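PDB 5TTA: putative exported protein from Peptoclostridium difficile, which is of unknown function but is probably exported from the cell, with a DUF5780 domain of the E-set clan. Local coordinates for residues 70-76 with 210-216; 88-94 with 126-132; 204-208 with 243-247. One frame throughout, in Å; residues are numbered along the deposited sequence.

Contact 1: 70-76 with 210-216; sequences KAIMDYE and VKQVTFN
Lys70 lies across one face of the Phe215 ring, its side chain running at about a right angle to that of Phe215. Lys70 CB meets the ring first, 3.5 Å from Phe215 CD1, and Lys70 CD comes near Phe215 CG. A bend at chi3 (-88°) then carries Lys70 CE to 3.8 Å from the centroid of the Phe215 ring, 3° off the normal, in a CH-pi contact. Lys70 NZ ends over the same face, 4.0 Å from the Phe215 centroid, as a cation-pi partner. Val213 CG2 covers the opposite face near the rim, and Ala71 O lies at the edge in the ring plane.

Strands 72-76 and 210-215 pair antiparallel, with two classic beta bulges. At the first, Thr214 O accepts from both Met73 N (2.8 Å) and Asp74 N (3.1 Å). Here Met73, a selenomethionine, lies beside Thr214 CG2 and Phe215 O and against helix 156-175. At the second, Glu76 O takes a bond of 2.8 Å from Lys211 N and a weak one of 3.4 Å from Gln212 N.

At this second bulge the Glu76 side chain extends alongside Gln212, carboxylate stacked on amide with the planes 7° apart. Lys211 NZ meets Glu76 OE2 at 3.0 Å, nearly head-on to the C-O bond, in a salt bridge. Asp74, on the same face as Glu76, turns instead to Arg135 and the Met137 backbone. Tyr75 and Val213 pack on the other face, where Tyr75 OH bonds Asp186.

Charge probably adds to the pairing near both ends: Lys70 faces an aromatic pi cloud and Lys211 a carboxylate, an interaction that would probably help to keep Glu76 ionised.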
loop_
_atom_site.group_PDB
_atom_site.type_symbol
_atom_site.label_atom_id
_atom_site.label_comp_id
_atom_site.label_asym_id
_atom_site.label_seq_id
_atom_site.Cartn_x
_atom_site.Cartn_y
_atom_site.Cartn_z
ATOM N N LYS A 70 2.462 -25.188 -8.134
ATOM C CA LYS A 70 1.802 -24.032 -7.556
ATOM C C LYS A 70 2.687 -22.811 -7.710
ATOM O O LYS A 70 3.916 -22.912 -7.627
ATOM C CB LYS A 70 1.497 -24.260 -6.072
ATOM C CG LYS A 70 0.576 -25.438 -5.800
ATOM C CD LYS A 70 0.436 -25.653 -4.295
ATOM C CE LYS A 70 1.536 -26.562 -3.748
ATOM N NZ LYS A 70 1.393 -26.828 -2.282
ATOM N N ALA A 71 2.051 -21.663 -7.944
ATOM C CA ALA A 71 2.768 -20.396 -7.996
ATOM C C ALA A 71 3.307 -20.022 -6.618
ATOM O O ALA A 71 2.619 -20.180 -5.607
ATOM C CB ALA A 71 1.842 -19.301 -8.506
ATOM N N ILE A 72 4.525 -19.485 -6.581
ATOM C CA ILE A 72 5.207 -19.148 -5.332
ATOM C C ILE A 72 5.138 -17.636 -5.115
ATOM O O ILE A 72 5.732 -16.855 -5.872
ATOM C CB ILE A 72 6.657 -19.654 -5.338
ATOM C CG1 ILE A 72 6.668 -21.193 -5.215
ATOM C CG2 ILE A 72 7.486 -18.993 -4.206
ATOM C CD1 ILE A 72 8.000 -21.838 -5.533
HETATM N N MSE A 73 4.412 -17.217 -4.077
HETATM C CA MSE A 73 4.236 -15.792 -3.821
HETATM C C MSE A 73 5.280 -15.216 -2.867
HETATM O O MSE A 73 5.494 -14.008 -2.883
HETATM C CB MSE A 73 2.820 -15.506 -3.291
HETATM C CG MSE A 73 2.619 -15.670 -1.805
HETATM SE SE MSE A 73 0.759 -15.275 -1.312
HETATM C CE MSE A 73 0.764 -13.421 -1.669
ATOM N N ASP A 74 5.936 -16.047 -2.038
ATOM C CA ASP A 74 6.981 -15.546 -1.155
ATOM C C ASP A 74 7.962 -16.675 -0.853
ATOM O O ASP A 74 7.658 -17.853 -1.033
ATOM C CB ASP A 74 6.381 -14.953 0.151
ATOM C CG ASP A 74 7.354 -14.017 0.903
ATOM O OD1 ASP A 74 8.445 -13.679 0.388
ATOM O OD2 ASP A 74 7.020 -13.618 2.034
ATOM N N TYR A 75 9.175 -16.308 -0.461
ATOM C CA TYR A 75 10.153 -17.310 -0.055
ATOM C C TYR A 75 11.068 -16.696 0.984
ATOM O O TYR A 75 11.110 -15.480 1.164
ATOM C CB TYR A 75 10.969 -17.877 -1.250
ATOM C CG TYR A 75 11.774 -16.853 -2.046
ATOM C CD1 TYR A 75 12.799 -16.107 -1.444
ATOM C CD2 TYR A 75 11.556 -16.680 -3.404
ATOM C CE1 TYR A 75 13.541 -15.182 -2.165
ATOM C CE2 TYR A 75 12.295 -15.775 -4.136
ATOM C CZ TYR A 75 13.287 -15.030 -3.518
ATOM O OH TYR A 75 14.015 -14.121 -4.266
ATOM N N GLU A 76 11.789 -17.560 1.688
ATOM C CA GLU A 76 12.919 -17.159 2.517
ATOM C C GLU A 76 14.087 -18.046 2.124
ATOM O O GLU A 76 13.971 -19.278 2.153
ATOM C CB GLU A 76 12.610 -17.278 4.014
ATOM C CG GLU A 76 11.443 -16.394 4.423
ATOM C CD GLU A 76 11.105 -16.461 5.907
ATOM O OE1 GLU A 76 10.158 -15.747 6.317
ATOM O OE2 GLU A 76 11.773 -17.210 6.657
ATOM N N VAL A 210 16.912 -22.987 0.822
ATOM C CA VAL A 210 15.539 -22.530 0.994
ATOM C C VAL A 210 15.104 -22.823 2.418
ATOM O O VAL A 210 15.224 -23.963 2.883
ATOM C CB VAL A 210 14.607 -23.231 0.005
ATOM C CG1 VAL A 210 13.157 -22.809 0.262
ATOM C CG2 VAL A 210 15.026 -22.930 -1.453
ATOM N N LYS A 211 14.609 -21.800 3.110
ATOM C CA LYS A 211 14.102 -21.951 4.470
ATOM C C LYS A 211 12.615 -22.268 4.445
ATOM O O LYS A 211 12.164 -23.217 5.087
ATOM C CB LYS A 211 14.405 -20.679 5.276
ATOM C CG LYS A 211 13.897 -20.648 6.733
ATOM C CD LYS A 211 14.431 -19.382 7.429
ATOM C CE LYS A 211 14.026 -19.300 8.914
ATOM N NZ LYS A 211 12.623 -18.837 9.084
ATOM N N GLN A 212 11.849 -21.520 3.667
ATOM C CA GLN A 212 10.432 -21.809 3.477
ATOM C C GLN A 212 9.949 -21.116 2.208
ATOM O O GLN A 212 10.615 -20.231 1.665
ATOM C CB GLN A 212 9.599 -21.345 4.675
ATOM C CG GLN A 212 9.613 -19.842 4.928
ATOM C CD GLN A 212 8.591 -19.451 5.997
ATOM O OE1 GLN A 212 8.692 -19.870 7.141
ATOM N NE2 GLN A 212 7.591 -18.675 5.607
ATOM N N VAL A 213 8.759 -21.503 1.760
ATOM C CA VAL A 213 8.098 -20.808 0.653
ATOM C C VAL A 213 6.618 -20.699 0.974
ATOM O O VAL A 213 6.058 -21.502 1.732
ATOM C CB VAL A 213 8.276 -21.457 -0.749
ATOM C CG1 VAL A 213 9.746 -21.798 -1.088
ATOM C CG2 VAL A 213 7.359 -22.628 -0.955
ATOM N N THR A 214 5.982 -19.693 0.378
ATOM C CA THR A 214 4.551 -19.450 0.531
ATOM C C THR A 214 3.921 -19.475 -0.854
ATOM O O THR A 214 4.364 -18.740 -1.741
ATOM C CB THR A 214 4.279 -18.097 1.193
ATOM O OG1 THR A 214 4.973 -18.020 2.445
ATOM C CG2 THR A 214 2.769 -17.909 1.409
ATOM N N PHE A 215 2.914 -20.324 -1.045
ATOM C CA PHE A 215 2.257 -20.432 -2.346
ATOM C C PHE A 215 1.089 -19.450 -2.442
ATOM O O PHE A 215 0.689 -18.808 -1.460
ATOM C CB PHE A 215 1.797 -21.876 -2.590
ATOM C CG PHE A 215 2.916 -22.885 -2.577
ATOM C CD1 PHE A 215 3.735 -23.061 -3.690
ATOM C CD2 PHE A 215 3.138 -23.679 -1.468
ATOM C CE1 PHE A 215 4.767 -23.992 -3.685
ATOM C CE2 PHE A 215 4.168 -24.619 -1.452
ATOM C CZ PHE A 215 4.977 -24.779 -2.561
ATOM N N ASN A 216 0.563 -19.302 -3.662
ATOM C CA ASN A 216 -0.497 -18.330 -3.911
ATOM C C ASN A 216 -1.773 -18.642 -3.155
ATOM O O ASN A 216 -2.567 -17.727 -2.921
ATOM C CB ASN A 216 -0.812 -18.232 -5.409
ATOM C CG ASN A 216 0.014 -17.169 -6.097
ATOM O OD1 ASN A 216 1.045 -16.746 -5.569
ATOM N ND2 ASN A 216 -0.425 -16.729 -7.282
#

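Contact 2: 88-94 with 126-132; sequences PLELYWD and SPKSYSH
Ser129 O is gripped by two donors, Leu91 N at 2.9 Å and the indole Trp93 NE1 at 3.0 Å, which reach it from opposite faces of its carbonyl plane. Ser129 N returns a bond of 3.0 Å to Leu91 O, completing a single antiparallel bridge. Trp93 is wedged between His132 CB, over the rim of one face, and Leu91 CD1, over the centre of the other. Asp94 holds Ser126 with both oxygens on their syn sides: Ser126 N to OD1 at 2.8 Å and Ser126 OG to OD2 at 2.5 Å.

The two segments run beside each other where strands 88-89 and 131-135 both pair with strand 72-82 of the antiparallel sheet, so the bridge ties together the connections next to those strands. On the flank, Glu90 CG sits 3.4 Å from the Tyr130 ring centroid, 5° off its normal, while Lys128 CB lies over the Tyr92 ring, 3.9 Å from its centroid.

Further out, one water links Trp93 N with Pro127 O and another joins Asp94 OD1 to Ser126 O. Backbone bonds from Leu89 to Ala81 and from His132 to Cys79 attach both segments to strand 72-82, and Asp192 accepts from Tyr92 N.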
loop_
_atom_site.group_PDB
_atom_site.type_symbol
_atom_site.label_atom_id
_atom_site.label_comp_id
_atom_site.label_asym_id
_atom_site.label_seq_id
_atom_site.Cartn_x
_atom_site.Cartn_y
_atom_site.Cartn_z
ATOM N N PRO A 88 34.765 -19.302 6.419
ATOM C CA PRO A 88 33.509 -18.546 6.407
ATOM C C PRO A 88 33.726 -17.052 6.634
ATOM O O PRO A 88 34.598 -16.628 7.399
ATOM C CB PRO A 88 32.713 -19.172 7.562
ATOM C CG PRO A 88 33.793 -19.660 8.525
ATOM C CD PRO A 88 34.955 -20.092 7.653
ATOM N N LEU A 89 32.893 -16.247 5.978
ATOM C CA LEU A 89 33.020 -14.788 6.014
ATOM C C LEU A 89 31.794 -14.164 6.656
ATOM O O LEU A 89 30.658 -14.533 6.324
ATOM C CB LEU A 89 33.202 -14.206 4.606
ATOM C CG LEU A 89 34.488 -14.623 3.906
ATOM C CD1 LEU A 89 34.416 -14.214 2.431
ATOM C CD2 LEU A 89 35.655 -13.969 4.593
ATOM N N GLU A 90 32.023 -13.203 7.556
ATOM C CA GLU A 90 30.951 -12.344 8.050
ATOM C C GLU A 90 30.828 -11.143 7.122
ATOM O O GLU A 90 31.818 -10.433 6.895
ATOM C CB GLU A 90 31.227 -11.850 9.466
ATOM C CG GLU A 90 31.189 -12.917 10.517
ATOM C CD GLU A 90 31.385 -12.346 11.908
ATOM O OE1 GLU A 90 30.377 -11.999 12.563
ATOM O OE2 GLU A 90 32.553 -12.235 12.331
ATOM N N LEU A 91 29.616 -10.904 6.619
ATOM C CA LEU A 91 29.345 -9.819 5.685
ATOM C C LEU A 91 28.336 -8.817 6.230
ATOM O O LEU A 91 27.454 -9.156 7.012
ATOM C CB LEU A 91 28.783 -10.356 4.344
ATOM C CG LEU A 91 29.671 -11.368 3.616
ATOM C CD1 LEU A 91 29.031 -11.682 2.259
ATOM C CD2 LEU A 91 31.064 -10.814 3.418
ATOM N N TYR A 92 28.469 -7.564 5.777
ATOM C CA TYR A 92 27.340 -6.643 5.707
ATOM C C TYR A 92 26.566 -6.974 4.429
ATOM O O TYR A 92 26.757 -6.359 3.372
ATOM C CB TYR A 92 27.829 -5.192 5.713
ATOM C CG TYR A 92 28.498 -4.763 6.998
ATOM C CD1 TYR A 92 27.751 -4.516 8.147
ATOM C CD2 TYR A 92 29.877 -4.582 7.055
ATOM C CE1 TYR A 92 28.357 -4.099 9.321
ATOM C CE2 TYR A 92 30.501 -4.154 8.242
ATOM C CZ TYR A 92 29.726 -3.917 9.363
ATOM O OH TYR A 92 30.311 -3.516 10.539
ATOM N N TRP A 93 25.675 -7.980 4.532
ATOM C CA TRP A 93 25.089 -8.600 3.344
ATOM C C TRP A 93 24.256 -7.628 2.517
ATOM O O TRP A 93 24.227 -7.730 1.282
ATOM C CB TRP A 93 24.193 -9.777 3.735
ATOM C CG TRP A 93 24.947 -11.008 4.133
ATOM C CD1 TRP A 93 25.462 -11.310 5.372
ATOM C CD2 TRP A 93 25.275 -12.100 3.274
ATOM N NE1 TRP A 93 26.083 -12.551 5.326
ATOM C CE2 TRP A 93 25.966 -13.058 4.054
ATOM C CE3 TRP A 93 25.023 -12.375 1.916
ATOM C CZ2 TRP A 93 26.449 -14.266 3.510
ATOM C CZ3 TRP A 93 25.481 -13.563 1.372
ATOM C CH2 TRP A 93 26.187 -14.517 2.176
ATOM N N ASP A 94 23.482 -6.766 3.176
ATOM C CA ASP A 94 22.601 -5.817 2.498
ATOM C C ASP A 94 23.106 -4.377 2.595
ATOM O O ASP A 94 22.302 -3.440 2.594
ATOM C CB ASP A 94 21.171 -5.922 3.037
ATOM C CG ASP A 94 21.076 -5.777 4.550
ATOM O OD1 ASP A 94 22.087 -5.433 5.208
ATOM O OD2 ASP A 94 19.961 -5.997 5.102
ATOM N N SER A 126 21.678 -4.186 7.704
ATOM C CA SER A 126 21.638 -5.214 8.738
ATOM C C SER A 126 23.012 -5.365 9.411
ATOM O O SER A 126 24.040 -5.021 8.828
ATOM C CB SER A 126 21.210 -6.548 8.126
ATOM O OG SER A 126 19.895 -6.461 7.589
ATOM N N PRO A 127 23.056 -5.869 10.647
ATOM C CA PRO A 127 24.353 -6.114 11.297
ATOM C C PRO A 127 25.232 -7.087 10.518
ATOM O O PRO A 127 24.745 -7.990 9.840
ATOM C CB PRO A 127 23.959 -6.719 12.656
ATOM C CG PRO A 127 22.617 -6.089 12.970
ATOM C CD PRO A 127 21.924 -6.092 11.572
ATOM N N LYS A 128 26.548 -6.952 10.690
ATOM C CA LYS A 128 27.468 -7.926 10.097
ATOM C C LYS A 128 27.140 -9.323 10.622
ATOM O O LYS A 128 26.819 -9.486 11.805
ATOM C CB LYS A 128 28.923 -7.564 10.434
ATOM C CG LYS A 128 29.955 -8.413 9.658
ATOM C CD LYS A 128 31.376 -8.319 10.227
ATOM C CE LYS A 128 32.156 -7.153 9.685
ATOM N NZ LYS A 128 33.396 -6.911 10.492
ATOM N N SER A 129 27.193 -10.326 9.742
ATOM C CA SER A 129 26.730 -11.670 10.102
ATOM C C SER A 129 27.277 -12.707 9.126
ATOM O O SER A 129 27.533 -12.406 7.959
ATOM C CB SER A 129 25.193 -11.730 10.130
ATOM O OG SER A 129 24.719 -13.053 10.336
ATOM N N TYR A 130 27.441 -13.954 9.608
ATOM C CA TYR A 130 27.780 -15.035 8.676
ATOM C C TYR A 130 26.638 -15.346 7.705
ATOM O O TYR A 130 26.878 -15.853 6.605
ATOM C CB TYR A 130 28.154 -16.319 9.439
ATOM C CG TYR A 130 29.545 -16.317 10.069
ATOM C CD1 TYR A 130 30.692 -16.375 9.281
ATOM C CD2 TYR A 130 29.700 -16.285 11.458
ATOM C CE1 TYR A 130 31.967 -16.366 9.855
ATOM C CE2 TYR A 130 30.959 -16.293 12.032
ATOM C CZ TYR A 130 32.083 -16.330 11.231
ATOM O OH TYR A 130 33.328 -16.323 11.822
ATOM N N SER A 131 25.398 -15.104 8.091
ATOM C CA SER A 131 24.283 -15.473 7.233
ATOM C C SER A 131 23.386 -14.283 6.904
ATOM O O SER A 131 23.315 -13.298 7.636
ATOM C CB SER A 131 23.419 -16.551 7.880
ATOM O OG SER A 131 22.760 -16.005 9.006
ATOM N N HIS A 132 22.637 -14.417 5.812
ATOM C CA HIS A 132 21.573 -13.477 5.499
ATOM C C HIS A 132 20.385 -14.223 4.915
ATOM O O HIS A 132 20.550 -15.119 4.082
ATOM C CB HIS A 132 22.026 -12.400 4.497
ATOM C CG HIS A 132 20.980 -11.358 4.253
ATOM N ND1 HIS A 132 20.610 -10.452 5.219
ATOM C CD2 HIS A 132 20.225 -11.076 3.160
ATOM C CE1 HIS A 132 19.681 -9.644 4.731
ATOM N NE2 HIS A 132 19.422 -10.008 3.486
HETATM O O HOH W 1 29.231 -16.994 5.979
HETATM O O HOH W 2 24.243 -8.460 7.111
HETATM O O HOH W 3 24.658 -4.514 6.052
#

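Contact 3: 204-208 with 243-247; sequences KYIIS and LENYY
Glu244 OE1 accepts a hydrogen bond of 2.6 Å from Tyr205 OH, on its anti lone pair. The carboxylate stands 85° to the phenol ring, with OE1 at the ring edge and in its plane. Lys204 NZ forms a long salt bridge of 3.9 Å to the same Glu244 OE1. Lys204 also folds back over one face of the Tyr205 ring through CG, and Leu243 CB takes the opposite face, 3.9 Å from the ring centroid.

Two residues along the strand, Ile207 CG2 touches both Leu243 CD2 and Tyr246 CG. Ile207 CB lies over the centre of the Tyr246 ring, 3.8 Å from the centroid, in a CH-pi contact. A chi1 of -170°, which puts Tyr246 CG opposite the backbone N, lays the ring across Ile207, and Tyr246 OH is hydrogen-bonded to Trp229 NE1. Tyr246 CD2 in turn lies over the middle of the Tyr247 ring. Tyr247 OH takes a weak bond of 3.0 Å from Ser208 N, and its stronger partner is Ser46 OG, which Ser208 OG and Ile206 O also engage.

This is helix-on-sheet packing, as in alpha/beta proteins: the end of helix 240-244 and the tail behind it rest on the side chains of strand 205-215.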
loop_
_atom_site.group_PDB
_atom_site.type_symbol
_atom_site.label_atom_id
_atom_site.label_comp_id
_atom_site.label_asym_id
_atom_site.label_seq_id
_atom_site.Cartn_x
_atom_site.Cartn_y
_atom_site.Cartn_z
ATOM N N LYS A 204 34.300 -15.791 -2.529
ATOM C CA LYS A 204 34.534 -16.707 -3.635
ATOM C C LYS A 204 33.370 -17.658 -3.849
ATOM O O LYS A 204 33.086 -18.036 -4.991
ATOM C CB LYS A 204 35.825 -17.509 -3.379
ATOM C CG LYS A 204 36.229 -18.473 -4.482
ATOM C CD LYS A 204 36.545 -17.759 -5.788
ATOM C CE LYS A 204 37.530 -18.566 -6.627
ATOM N NZ LYS A 204 36.897 -19.765 -7.211
ATOM N N TYR A 205 32.666 -18.018 -2.782
ATOM C CA TYR A 205 31.585 -18.975 -2.865
ATOM C C TYR A 205 30.430 -18.510 -2.008
ATOM O O TYR A 205 30.620 -18.033 -0.883
ATOM C CB TYR A 205 32.025 -20.379 -2.373
ATOM C CG TYR A 205 33.283 -20.935 -3.000
ATOM C CD1 TYR A 205 33.226 -21.659 -4.203
ATOM C CD2 TYR A 205 34.514 -20.818 -2.358
ATOM C CE1 TYR A 205 34.362 -22.198 -4.766
ATOM C CE2 TYR A 205 35.657 -21.366 -2.904
ATOM C CZ TYR A 205 35.579 -22.052 -4.112
ATOM O OH TYR A 205 36.719 -22.578 -4.661
ATOM N N ILE A 206 29.238 -18.686 -2.537
ATOM C CA ILE A 206 28.003 -18.471 -1.804
ATOM C C ILE A 206 27.243 -19.780 -1.860
ATOM O O ILE A 206 27.077 -20.350 -2.943
ATOM C CB ILE A 206 27.197 -17.313 -2.412
ATOM C CG1 ILE A 206 27.996 -16.011 -2.239
ATOM C CG2 ILE A 206 25.809 -17.231 -1.793
ATOM C CD1 ILE A 206 27.378 -14.884 -2.927
ATOM N N ILE A 207 26.849 -20.306 -0.705
ATOM C CA ILE A 207 26.001 -21.490 -0.691
ATOM C C ILE A 207 24.700 -21.087 -0.032
ATOM O O ILE A 207 24.701 -20.251 0.874
ATOM C CB ILE A 207 26.677 -22.685 0.028
ATOM C CG1 ILE A 207 26.987 -22.330 1.478
ATOM C CG2 ILE A 207 27.998 -23.055 -0.691
ATOM C CD1 ILE A 207 27.484 -23.568 2.315
ATOM N N SER A 208 23.588 -21.652 -0.515
ATOM C CA SER A 208 22.262 -21.218 -0.111
ATOM C C SER A 208 21.357 -22.397 0.225
ATOM O O SER A 208 21.633 -23.560 -0.119
ATOM C CB SER A 208 21.608 -20.359 -1.194
ATOM O OG SER A 208 22.536 -19.373 -1.652
ATOM N N LEU A 243 32.634 -26.974 -1.569
ATOM C CA LEU A 243 32.197 -25.688 -2.115
ATOM C C LEU A 243 32.148 -25.720 -3.640
ATOM O O LEU A 243 31.163 -25.275 -4.245
ATOM C CB LEU A 243 33.094 -24.560 -1.620
ATOM C CG LEU A 243 33.012 -24.310 -0.109
ATOM C CD1 LEU A 243 34.125 -23.369 0.348
ATOM C CD2 LEU A 243 31.654 -23.772 0.287
ATOM N N GLU A 244 33.195 -26.246 -4.275
ATOM C CA GLU A 244 33.237 -26.260 -5.734
ATOM C C GLU A 244 32.095 -27.064 -6.336
ATOM O O GLU A 244 31.588 -26.708 -7.401
ATOM C CB GLU A 244 34.572 -26.813 -6.229
ATOM C CG GLU A 244 35.736 -25.827 -6.151
ATOM C CD GLU A 244 35.664 -24.739 -7.226
ATOM O OE1 GLU A 244 36.096 -23.593 -6.959
ATOM O OE2 GLU A 244 35.179 -25.036 -8.340
ATOM N N ASN A 245 31.668 -28.143 -5.680
ATOM C CA ASN A 245 30.669 -29.030 -6.259
ATOM C C ASN A 245 29.301 -28.864 -5.618
ATOM O O ASN A 245 28.424 -29.710 -5.824
ATOM C CB ASN A 245 31.146 -30.480 -6.154
ATOM C CG ASN A 245 32.460 -30.693 -6.870
ATOM O OD1 ASN A 245 32.593 -30.368 -8.046
ATOM N ND2 ASN A 245 33.453 -31.200 -6.151
ATOM N N TYR A 246 29.095 -27.772 -4.878
ATOM C CA TYR A 246 27.885 -27.619 -4.064
ATOM C C TYR A 246 26.618 -27.649 -4.917
ATOM O O TYR A 246 25.609 -28.231 -4.511
ATOM C CB TYR A 246 27.950 -26.327 -3.239
ATOM C CG TYR A 246 26.837 -26.224 -2.201
ATOM C CD1 TYR A 246 26.986 -26.779 -0.925
ATOM C CD2 TYR A 246 25.633 -25.633 -2.514
ATOM C CE1 TYR A 246 25.965 -26.709 0.017
ATOM C CE2 TYR A 246 24.600 -25.563 -1.585
ATOM C CZ TYR A 246 24.771 -26.096 -0.330
ATOM O OH TYR A 246 23.750 -26.003 0.581
ATOM N N TYR A 247 26.653 -27.066 -6.114
ATOM C CA TYR A 247 25.489 -27.083 -6.987
ATOM C C TYR A 247 25.599 -28.102 -8.115
ATOM O O TYR A 247 24.780 -28.076 -9.036
ATOM C CB TYR A 247 25.239 -25.676 -7.549
ATOM C CG TYR A 247 24.860 -24.708 -6.461
ATOM C CD1 TYR A 247 23.647 -24.836 -5.791
ATOM C CD2 TYR A 247 25.716 -23.671 -6.093
ATOM C CE1 TYR A 247 23.284 -23.955 -4.790
ATOM C CE2 TYR A 247 25.373 -22.800 -5.085
ATOM C CZ TYR A 247 24.159 -22.937 -4.440
ATOM O OH TYR A 247 23.807 -22.030 -3.462
HETATM O O HOH W 4 21.156 -25.949 0.032
#

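Overall arrangement
All three contacts reach one antiparallel sheet. Strand 72-82 pairs with strand 205-215 in contact 1, and its other partners, strands 88-89 and 131-135, lead into contact 2; contact 3 sets the C-terminal helix 240-244 on the beginning of strand 205-215. Centre to centre, contact 1 lies about 23 Å from contacts 2 and 3, which are about 16 Å apart, and contacts 1 and 2 fall on opposite sides of the chain's centre. Along the chain, contact 2 nests within the loop closed by contact 1 and closes before contact 3 opens, while contacts 1 and 3 cross. The sheet therefore joins early and late parts of the chain, with the C-terminal tail packed against it.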